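Local coordinates for protein DOA1 (Saccharomyces cerevisiae, PDB 3ODT) that probably binds ubiquitin through its WD40 beta-propeller domain and so regulates the turnover of F-box proteins, at residues 186-191 against 201-206; 223-228 against 247-252; 242-247 against 266-271; 262-267 against 288-293. One frame throughout, in Å; residues are numbered along the deposited sequence.

Contact 1: 186-191 against 201-206; sequences VVRHLA and CSNDGL
Cys201 faces Arg188 and His189 at once, forming a classic beta bulge in the antiparallel hairpin of strands 187-194 and 197-202, part of a WD40 propeller blade. Cys201 O accepts from Arg188 N at 2.8 Å and, weakly, from His189 N, while Cys201 N donates to His189 O at 3.0 Å. On the His189 side of the sheet, Cys201 SG rests 3.5 Å from His189 CB. Ser202 then pairs with Val187 at a non-hydrogen-bonded position. Its hydroxyl is swung anti to the backbone N (chi1 167°), which brings Ser202 OG to 2.8 Å from Val186 O, donating from above the carbonyl plane. Asn203 N supplies a second bond at 3.0 Å, nearly in line with the carbonyl, so two donors grip Val186 O. The amide of Asn203 lies across Val186, with Asn203 ND2 3.6 Å from Val186 CB. The bent chain of Arg188 curls round Asn203 OD1, and Arg188 NH1 reaches it in a weak 3.3 Å bond. Asp204 N closes an ST turn on Ser202 OG inside the type I turn ending at Gly205. Finally, Leu206 N donates to Asp204 OD1 at 2.8 Å, completing an Asx turn; the N-H meets the carboxylate on its anti side, well out of its plane.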
# COMPACT_ATOMS: atom_id res chain seq x y z
N VAL A 186 15.47 -7.46 1.79
CA VAL A 186 14.07 -7.69 1.48
C VAL A 186 13.48 -6.45 0.82
O VAL A 186 13.64 -5.34 1.34
CB VAL A 186 13.34 -7.96 2.79
CG1 VAL A 186 11.83 -7.96 2.58
CG2 VAL A 186 13.86 -9.25 3.48
N VAL A 187 12.81 -6.62 -0.32
CA VAL A 187 12.11 -5.50 -0.97
C VAL A 187 10.66 -5.50 -0.50
O VAL A 187 9.98 -6.54 -0.58
CB VAL A 187 12.19 -5.57 -2.50
CG1 VAL A 187 11.75 -4.25 -3.09
CG2 VAL A 187 13.62 -5.85 -2.92
N ARG A 188 10.21 -4.36 0.02
CA ARG A 188 8.95 -4.30 0.72
C ARG A 188 7.81 -3.65 -0.07
O ARG A 188 6.63 -3.95 0.14
CB ARG A 188 9.12 -3.51 2.01
CG ARG A 188 9.98 -4.19 3.07
CD ARG A 188 9.36 -5.45 3.57
NE ARG A 188 8.13 -5.29 4.38
CZ ARG A 188 8.04 -5.54 5.68
NH1 ARG A 188 9.12 -5.90 6.40
NH2 ARG A 188 6.85 -5.43 6.28
N HIS A 189 8.14 -2.72 -0.96
CA HIS A 189 7.07 -2.01 -1.64
C HIS A 189 7.51 -1.37 -2.94
O HIS A 189 8.70 -1.11 -3.16
CB HIS A 189 6.42 -0.96 -0.71
CG HIS A 189 4.93 -0.93 -0.82
ND1 HIS A 189 4.13 -1.94 -0.36
CD2 HIS A 189 4.09 -0.01 -1.37
CE1 HIS A 189 2.87 -1.66 -0.62
NE2 HIS A 189 2.81 -0.49 -1.24
N LEU A 190 6.52 -1.08 -3.77
CA LEU A 190 6.72 -0.56 -5.10
C LEU A 190 5.73 0.56 -5.40
O LEU A 190 4.58 0.51 -4.97
CB LEU A 190 6.53 -1.66 -6.13
CG LEU A 190 7.39 -2.92 -6.06
CD1 LEU A 190 6.82 -4.00 -6.97
CD2 LEU A 190 8.80 -2.57 -6.46
N ALA A 191 6.14 1.53 -6.20
CA ALA A 191 5.21 2.46 -6.84
C ALA A 191 5.65 2.65 -8.29
O ALA A 191 6.85 2.88 -8.55
CB ALA A 191 5.18 3.81 -6.14
N CYS A 201 11.20 0.27 -2.24
CA CYS A 201 11.77 0.47 -0.92
C CYS A 201 11.99 -0.87 -0.24
O CYS A 201 11.42 -1.90 -0.66
CB CYS A 201 10.87 1.37 -0.06
SG CYS A 201 9.30 0.63 0.43
N SER A 202 12.80 -0.84 0.81
CA SER A 202 13.36 -2.06 1.33
C SER A 202 13.67 -2.03 2.83
O SER A 202 13.73 -0.96 3.46
CB SER A 202 14.63 -2.32 0.50
OG SER A 202 15.50 -3.31 1.03
N ASN A 203 13.87 -3.21 3.39
CA ASN A 203 14.38 -3.31 4.75
C ASN A 203 15.78 -2.70 4.90
O ASN A 203 16.21 -2.46 6.01
CB ASN A 203 14.47 -4.77 5.18
CG ASN A 203 13.12 -5.38 5.56
OD1 ASN A 203 12.05 -4.77 5.38
ND2 ASN A 203 13.18 -6.60 6.10
N ASP A 204 16.45 -2.42 3.79
CA ASP A 204 17.76 -1.78 3.83
C ASP A 204 17.69 -0.30 4.18
O ASP A 204 18.70 0.37 4.29
CB ASP A 204 18.55 -2.00 2.54
CG ASP A 204 17.94 -1.28 1.32
OD1 ASP A 204 16.98 -0.47 1.50
OD2 ASP A 204 18.42 -1.50 0.19
N GLY A 205 16.48 0.22 4.36
CA GLY A 205 16.30 1.60 4.73
C GLY A 205 16.24 2.57 3.58
O GLY A 205 16.10 3.76 3.81
N LEU A 206 16.30 2.08 2.34
CA LEU A 206 16.44 2.93 1.17
C LEU A 206 15.19 2.86 0.30
O LEU A 206 14.47 1.87 0.28
CB LEU A 206 17.67 2.51 0.32
CG LEU A 206 19.01 2.53 1.05
CD1 LEU A 206 20.15 1.95 0.23
CD2 LEU A 206 19.32 3.98 1.47

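Contact 2: 223-228 against 247-252; sequences GHESFV and TVRIWS
His224 and Thr247 mark the nearest approach of the two backbones, their CA atoms 7.7 Å apart, so side chains bridge the gap between loop 223-227 and strand 247-251. The loop enters with Gly223 at backbone angles suited to glycine, which lets it pass close under Arg249 and Trp251. Arg249 runs extended from CG to NE, antiparallel to His224 and alongside it: Arg249 CD sits over the imidazole face, 3.6 Å from the ring centroid and 14° off its normal, a CH-pi contact. Arg249 NE donates to Thr247 OG1 at 2.8 Å, close to the guanidinium plane, which fixes the rotation of that group; Thr247 OG1 is also hydrogen-bonded to Asp245 OD1. One guanidinium face covers the Gly223 peptide, with Gly223 C 3.4 Å from Arg249 NH1. At the edge, Glu225 OE1 makes a long salt bridge to Arg249 NH2 (3.7 Å), and Asp245 a second to the same nitrogen. Trp251 offers its rim, Trp251 CZ2 lying 4.2 Å from His224 CD2. Ser241 OG is hydrogen-bonded to both His224 NE2 and Trp251 NE1, while His224 ND1 has a weak bond to Asp245. This hydrogen-bonded Asp-His-Ser-Trp network is the structural tetrad found in many WD40 repeats.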
# COMPACT_ATOMS: atom_id res chain seq x y z
N GLY A 223 17.61 8.17 4.27
CA GLY A 223 17.31 8.86 5.52
C GLY A 223 16.55 8.00 6.53
O GLY A 223 16.76 8.15 7.72
N HIS A 224 15.67 7.12 6.08
CA HIS A 224 15.01 6.24 7.04
C HIS A 224 16.05 5.46 7.83
O HIS A 224 17.06 5.00 7.28
CB HIS A 224 14.07 5.26 6.35
CG HIS A 224 12.73 5.82 6.05
ND1 HIS A 224 11.81 6.07 7.03
CD2 HIS A 224 12.15 6.14 4.87
CE1 HIS A 224 10.71 6.55 6.47
NE2 HIS A 224 10.88 6.58 5.16
N GLU A 225 15.78 5.30 9.12
CA GLU A 225 16.75 4.69 10.02
C GLU A 225 16.48 3.22 10.28
O GLU A 225 17.26 2.56 10.99
CB GLU A 225 16.80 5.43 11.36
CG GLU A 225 17.01 6.92 11.20
CD GLU A 225 16.45 7.71 12.37
OE1 GLU A 225 15.20 7.81 12.50
OE2 GLU A 225 17.27 8.23 13.15
N SER A 226 15.40 2.71 9.70
CA SER A 226 15.05 1.30 9.81
C SER A 226 14.44 0.83 8.50
O SER A 226 14.70 1.39 7.44
CB SER A 226 14.08 1.08 10.97
OG SER A 226 14.10 -0.26 11.41
N PHE A 227 13.62 -0.22 8.59
CA PHE A 227 12.94 -0.73 7.42
C PHE A 227 11.97 0.30 6.84
O PHE A 227 11.29 1.03 7.58
CB PHE A 227 12.11 -1.97 7.76
CG PHE A 227 12.84 -2.99 8.54
CD1 PHE A 227 14.19 -3.20 8.34
CD2 PHE A 227 12.19 -3.69 9.52
CE1 PHE A 227 14.86 -4.14 9.07
CE2 PHE A 227 12.88 -4.63 10.26
CZ PHE A 227 14.21 -4.85 10.03
N VAL A 228 11.87 0.30 5.51
CA VAL A 228 10.87 1.12 4.84
C VAL A 228 9.76 0.18 4.38
O VAL A 228 10.00 -0.73 3.59
CB VAL A 228 11.44 1.93 3.67
CG1 VAL A 228 10.40 2.91 3.18
CG2 VAL A 228 12.72 2.65 4.07
N THR A 247 8.62 7.18 11.32
CA THR A 247 8.46 8.36 10.50
C THR A 247 7.62 8.12 9.24
O THR A 247 7.58 7.03 8.65
CB THR A 247 9.80 9.01 10.07
OG1 THR A 247 10.47 8.21 9.09
CG2 THR A 247 10.70 9.31 11.29
N VAL A 248 6.97 9.21 8.83
CA VAL A 248 6.42 9.42 7.50
C VAL A 248 7.30 10.48 6.87
O VAL A 248 7.57 11.51 7.50
CB VAL A 248 4.96 9.91 7.55
CG1 VAL A 248 4.46 10.21 6.14
CG2 VAL A 248 4.08 8.85 8.21
N ARG A 249 7.76 10.26 5.65
CA ARG A 249 8.67 11.19 5.02
C ARG A 249 8.15 11.59 3.66
O ARG A 249 7.55 10.78 2.96
CB ARG A 249 10.07 10.62 4.93
CG ARG A 249 10.64 10.34 6.29
CD ARG A 249 12.05 9.82 6.23
NE ARG A 249 12.54 9.41 7.55
CZ ARG A 249 13.70 9.74 8.08
NH1 ARG A 249 14.53 10.56 7.47
NH2 ARG A 249 14.01 9.25 9.28
N ILE A 250 8.41 12.84 3.29
CA ILE A 250 7.99 13.34 1.99
C ILE A 250 9.24 13.76 1.25
O ILE A 250 10.05 14.49 1.81
CB ILE A 250 7.01 14.53 2.14
CG1 ILE A 250 5.72 14.07 2.84
CG2 ILE A 250 6.63 15.11 0.78
CD1 ILE A 250 5.60 14.53 4.24
N TRP A 251 9.39 13.31 0.00
CA TRP A 251 10.61 13.54 -0.79
C TRP A 251 10.29 14.15 -2.17
O TRP A 251 9.26 13.87 -2.79
CB TRP A 251 11.33 12.23 -1.08
CG TRP A 251 11.48 11.27 0.05
CD1 TRP A 251 10.52 10.45 0.55
CD2 TRP A 251 12.68 10.97 0.79
NE1 TRP A 251 11.04 9.66 1.55
CE2 TRP A 251 12.36 9.97 1.73
CE3 TRP A 251 13.98 11.48 0.76
CZ2 TRP A 251 13.30 9.44 2.62
CZ3 TRP A 251 14.92 10.96 1.66
CH2 TRP A 251 14.57 9.94 2.57
N SER A 252 11.21 14.95 -2.68
CA SER A 252 11.19 15.31 -4.07
C SER A 252 11.65 14.11 -4.90
O SER A 252 12.78 13.66 -4.77
CB SER A 252 12.13 16.47 -4.34
OG SER A 252 12.34 16.59 -5.73

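Contact 3: 242-247 against 266-271; sequences CGEDRT and AISIWS
Ser268 OG donates to Glu244 OE1 at 2.6 Å, meeting the carboxylate on its syn side, and Tyr229 OH is a second hydrogen-bonding partner of the same oxygen. The bend of the Glu244 chain at chi2 (52°) folds the acid back to the serine although its CB leaves in the other direction. Beside it, Glu244 OE2 lies 3.1 Å from Ile267 O, a pair of acceptors that would tend to disfavour negative charge there. The backbone bond from Ile269 N to Gly243 O (3.0 Å) ties the strand start to the type I turn Gly243 to Arg246. Just past that turn, Thr247 OG1 and Thr247 N both donate to Asp245 OD1 from one face of its plane, the latter closing an Asx turn. Packing spreads from Ile269: its CG2 branch touches Cys242 CB at 3.7 Å, while Ile269 CG1 presses on Arg246 C at 3.5 Å. The aliphatic part of Arg246 passes Ala266 O, with Arg246 CG 3.1 Å away, before its NH1 bonds to Leu264 O. Strand 239-243 thus meets the first strand of the next blade, 269-274. There Ile269 also packs on Val248 and Val282, and Trp270, stacked with Tyr229, bonds to the calcium-site residue Asp20.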
# COMPACT_ATOMS: atom_id res chain seq x y z
N CYS A 242 7.00 5.57 4.58
CA CYS A 242 6.92 5.37 6.02
C CYS A 242 7.57 4.07 6.41
O CYS A 242 7.76 3.16 5.59
CB CYS A 242 5.46 5.38 6.48
SG CYS A 242 4.47 3.97 5.96
N GLY A 243 7.92 3.95 7.69
CA GLY A 243 8.51 2.71 8.14
C GLY A 243 8.74 2.56 9.63
O GLY A 243 8.08 3.15 10.49
N GLU A 244 9.72 1.72 9.91
CA GLU A 244 9.97 1.21 11.21
C GLU A 244 10.63 2.24 12.15
O GLU A 244 10.62 2.09 13.37
CB GLU A 244 10.81 -0.08 11.05
CG GLU A 244 11.12 -0.84 12.35
CD GLU A 244 9.89 -1.14 13.20
OE1 GLU A 244 8.85 -1.55 12.65
OE2 GLU A 244 9.99 -0.99 14.43
N ASP A 245 11.15 3.32 11.57
CA ASP A 245 11.77 4.39 12.37
C ASP A 245 10.80 5.44 12.89
O ASP A 245 11.21 6.50 13.36
CB ASP A 245 12.90 5.04 11.60
CG ASP A 245 12.41 5.84 10.40
OD1 ASP A 245 11.18 5.86 10.17
OD2 ASP A 245 13.29 6.49 9.74
N ARG A 246 9.50 5.11 12.85
CA ARG A 246 8.42 5.93 13.39
C ARG A 246 8.12 7.15 12.54
O ARG A 246 7.40 8.05 13.00
CB ARG A 246 8.69 6.35 14.85
CG ARG A 246 9.22 5.23 15.72
CD ARG A 246 9.19 5.59 17.19
NE ARG A 246 10.17 6.60 17.59
CZ ARG A 246 9.88 7.84 17.98
NH1 ARG A 246 8.63 8.30 17.95
NH2 ARG A 246 10.85 8.65 18.37
N THR A 247 8.62 7.18 11.32
CA THR A 247 8.46 8.36 10.50
C THR A 247 7.62 8.12 9.24
O THR A 247 7.58 7.03 8.65
CB THR A 247 9.80 9.01 10.07
OG1 THR A 247 10.47 8.21 9.09
CG2 THR A 247 10.70 9.31 11.29
N ALA A 266 4.58 5.93 17.64
CA ALA A 266 4.24 4.56 17.36
C ALA A 266 5.50 3.83 16.95
O ALA A 266 6.31 4.37 16.21
CB ALA A 266 3.23 4.52 16.23
N ILE A 267 5.68 2.60 17.40
CA ILE A 267 6.94 1.91 17.13
C ILE A 267 7.13 1.60 15.64
O ILE A 267 8.27 1.50 15.19
CB ILE A 267 7.14 0.62 17.97
CG1 ILE A 267 6.06 -0.42 17.67
CG2 ILE A 267 7.27 0.97 19.48
CD1 ILE A 267 6.25 -1.71 18.43
N SER A 268 6.03 1.44 14.90
CA SER A 268 6.07 1.14 13.46
C SER A 268 5.01 1.89 12.71
O SER A 268 3.83 1.92 13.15
CB SER A 268 5.79 -0.36 13.23
OG SER A 268 6.67 -1.19 13.98
N ILE A 269 5.36 2.46 11.56
CA ILE A 269 4.36 3.08 10.69
C ILE A 269 4.20 2.15 9.46
O ILE A 269 5.14 2.00 8.70
CB ILE A 269 4.78 4.48 10.21
CG1 ILE A 269 5.40 5.29 11.34
CG2 ILE A 269 3.54 5.19 9.59
CD1 ILE A 269 4.55 5.41 12.58
N TRP A 270 3.05 1.48 9.36
CA TRP A 270 2.88 0.40 8.40
C TRP A 270 2.49 0.81 6.99
O TRP A 270 2.82 0.12 6.03
CB TRP A 270 1.85 -0.61 8.91
CG TRP A 270 2.27 -1.27 10.15
CD1 TRP A 270 1.70 -1.16 11.38
CD2 TRP A 270 3.38 -2.16 10.29
NE1 TRP A 270 2.39 -1.93 12.29
CE2 TRP A 270 3.43 -2.55 11.65
CE3 TRP A 270 4.35 -2.64 9.41
CZ2 TRP A 270 4.40 -3.41 12.14
CZ3 TRP A 270 5.31 -3.52 9.90
CH2 TRP A 270 5.34 -3.87 11.26
N SER A 271 1.70 1.87 6.89
CA SER A 271 1.07 2.17 5.62
C SER A 271 0.74 3.65 5.47
O SER A 271 0.40 4.35 6.44
CB SER A 271 -0.23 1.36 5.52
OG SER A 271 -0.88 1.57 4.27

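Contact 4: 262-267 against 288-293; sequences ITLPAI and LVRIFS
Arg290 reaches Leu264 with its chain fully extended from CG to NE (chi2 176°), a straight arm laid alongside the leucine and pointing the other way. Phe292, two residues further along the strand, has CG beside the backbone N (chi1 -72°), and this brings its ring to both Ile262 and Leu264. The backbones lie far apart, Ile262 CA and Phe292 CA being 9.8 Å from each other, so these long groups fill the interval between two WD40 blades: outer strand 258-263 and its exit chain on one side, strand 289-293 of the last blade on the other. Phe292 holds the position that Trp251 has in the preceding blade. Ile262 CD1 sits over one face of the Phe292 ring, 4.3 Å from the centroid and 22° off the normal, a CH-pi contact. The other branch of the isoleucine reaches the ring's far end, with Ile262 CG2 3.9 Å from Phe292 CZ. Leu264 CD2 approaches the same CZ of Phe292 from the ring edge, again at 3.9 Å, and is 3.8 Å from Arg290 NE. Pro265, centre of an inverse gamma turn, adds its CD 3.7 Å from Arg290 NH2. No hydrogen bond joins the segments, so cohesion here is apolar and dispersive. Leu264 CD2 and Leu288 CD1 cover opposite guanidinium faces, leaving the arginine's polar interactions to its edge, where Asp286 makes a salt bridge.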
# COMPACT_ATOMS: atom_id res chain seq x y z
N ILE A 262 7.95 13.51 9.47
CA ILE A 262 6.91 13.50 10.50
C ILE A 262 7.17 12.29 11.41
O ILE A 262 7.22 11.14 10.96
CB ILE A 262 5.51 13.34 9.88
CG1 ILE A 262 5.16 14.53 8.98
CG2 ILE A 262 4.44 13.24 10.96
CD1 ILE A 262 3.99 14.30 8.09
N THR A 263 7.40 12.57 12.67
CA THR A 263 7.70 11.54 13.64
C THR A 263 6.48 11.32 14.51
O THR A 263 5.92 12.26 15.04
CB THR A 263 8.89 11.92 14.49
OG1 THR A 263 10.03 12.13 13.65
CG2 THR A 263 9.20 10.81 15.49
N LEU A 264 6.06 10.07 14.60
CA LEU A 264 4.87 9.70 15.35
C LEU A 264 5.19 8.80 16.54
O LEU A 264 6.17 8.07 16.50
CB LEU A 264 3.92 8.95 14.42
CG LEU A 264 3.40 9.78 13.23
CD1 LEU A 264 2.57 8.92 12.33
CD2 LEU A 264 2.56 10.95 13.69
N PRO A 265 4.33 8.84 17.59
CA PRO A 265 4.57 8.05 18.81
C PRO A 265 4.04 6.62 18.64
O PRO A 265 3.18 6.16 19.40
CB PRO A 265 3.78 8.83 19.88
CG PRO A 265 2.61 9.42 19.11
CD PRO A 265 3.17 9.75 17.73
N ALA A 266 4.58 5.93 17.64
CA ALA A 266 4.24 4.56 17.36
C ALA A 266 5.50 3.83 16.95
O ALA A 266 6.31 4.37 16.21
CB ALA A 266 3.23 4.52 16.23
N ILE A 267 5.68 2.60 17.40
CA ILE A 267 6.94 1.91 17.13
C ILE A 267 7.13 1.60 15.64
O ILE A 267 8.27 1.50 15.19
CB ILE A 267 7.14 0.62 17.97
CG1 ILE A 267 6.06 -0.42 17.67
CG2 ILE A 267 7.27 0.97 19.48
CD1 ILE A 267 6.25 -1.71 18.43
N LEU A 288 -3.88 3.61 15.45
CA LEU A 288 -4.53 4.79 14.91
C LEU A 288 -4.37 4.90 13.39
O LEU A 288 -3.34 4.50 12.81
CB LEU A 288 -3.92 6.05 15.54
CG LEU A 288 -4.20 6.22 17.02
CD1 LEU A 288 -3.42 7.39 17.54
CD2 LEU A 288 -5.72 6.35 17.27
N VAL A 289 -5.38 5.51 12.79
CA VAL A 289 -5.27 6.10 11.47
C VAL A 289 -5.13 7.62 11.68
O VAL A 289 -5.80 8.20 12.55
CB VAL A 289 -6.53 5.78 10.64
CG1 VAL A 289 -6.46 6.49 9.32
CG2 VAL A 289 -6.70 4.26 10.43
N ARG A 290 -4.25 8.25 10.91
CA ARG A 290 -4.14 9.71 10.94
C ARG A 290 -4.25 10.27 9.53
O ARG A 290 -3.94 9.58 8.56
CB ARG A 290 -2.80 10.14 11.55
CG ARG A 290 -2.63 9.83 13.03
CD ARG A 290 -1.22 10.22 13.41
NE ARG A 290 -0.94 10.11 14.84
CZ ARG A 290 -0.60 8.99 15.47
NH1 ARG A 290 -0.55 7.82 14.82
NH2 ARG A 290 -0.30 9.02 16.76
N ILE A 291 -4.76 11.49 9.41
CA ILE A 291 -4.79 12.20 8.15
C ILE A 291 -3.99 13.47 8.34
O ILE A 291 -4.16 14.15 9.36
CB ILE A 291 -6.22 12.52 7.73
CG1 ILE A 291 -6.99 11.21 7.56
CG2 ILE A 291 -6.23 13.31 6.47
CD1 ILE A 291 -8.39 11.42 7.27
N PHE A 292 -3.07 13.72 7.43
CA PHE A 292 -2.28 14.95 7.41
C PHE A 292 -2.63 15.77 6.17
O PHE A 292 -2.94 15.20 5.14
CB PHE A 292 -0.78 14.60 7.38
CG PHE A 292 -0.28 14.06 8.68
CD1 PHE A 292 -0.44 12.73 8.99
CD2 PHE A 292 0.34 14.90 9.59
CE1 PHE A 292 -0.00 12.23 10.21
CE2 PHE A 292 0.76 14.40 10.82
CZ PHE A 292 0.59 13.08 11.12
N SER A 293 -2.54 17.10 6.28
CA SER A 293 -2.86 17.99 5.19
C SER A 293 -1.92 19.17 5.14
O SER A 293 -1.42 19.63 6.16
CB SER A 293 -4.30 18.48 5.35
OG SER A 293 -4.70 19.24 4.22

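In the fold
The four contacts follow one another round three consecutive blades of the propeller. Contact 1 lies in the sheet of strands 187-194 to 217-222 and contact 2 reaches the next, 228-233 to 258-263; the centres of contacts 1 and 2 are about 11 Å apart. Contact 3 crosses with contact 2 along the chain, shares Thr247 with it and joins that blade to the one holding strand 269-274. Contact 4, its centre about 8 Å from that of contact 3, shares Ala266 and Ile267 with it and spans from strand 258-263 of the second blade to strand 289-293 of the third. Contacts 1 and 4, centres about 20 Å apart, do not touch. Strand 289-293 pairs with 9-14, so the series ends where the chain's two ends close the ring.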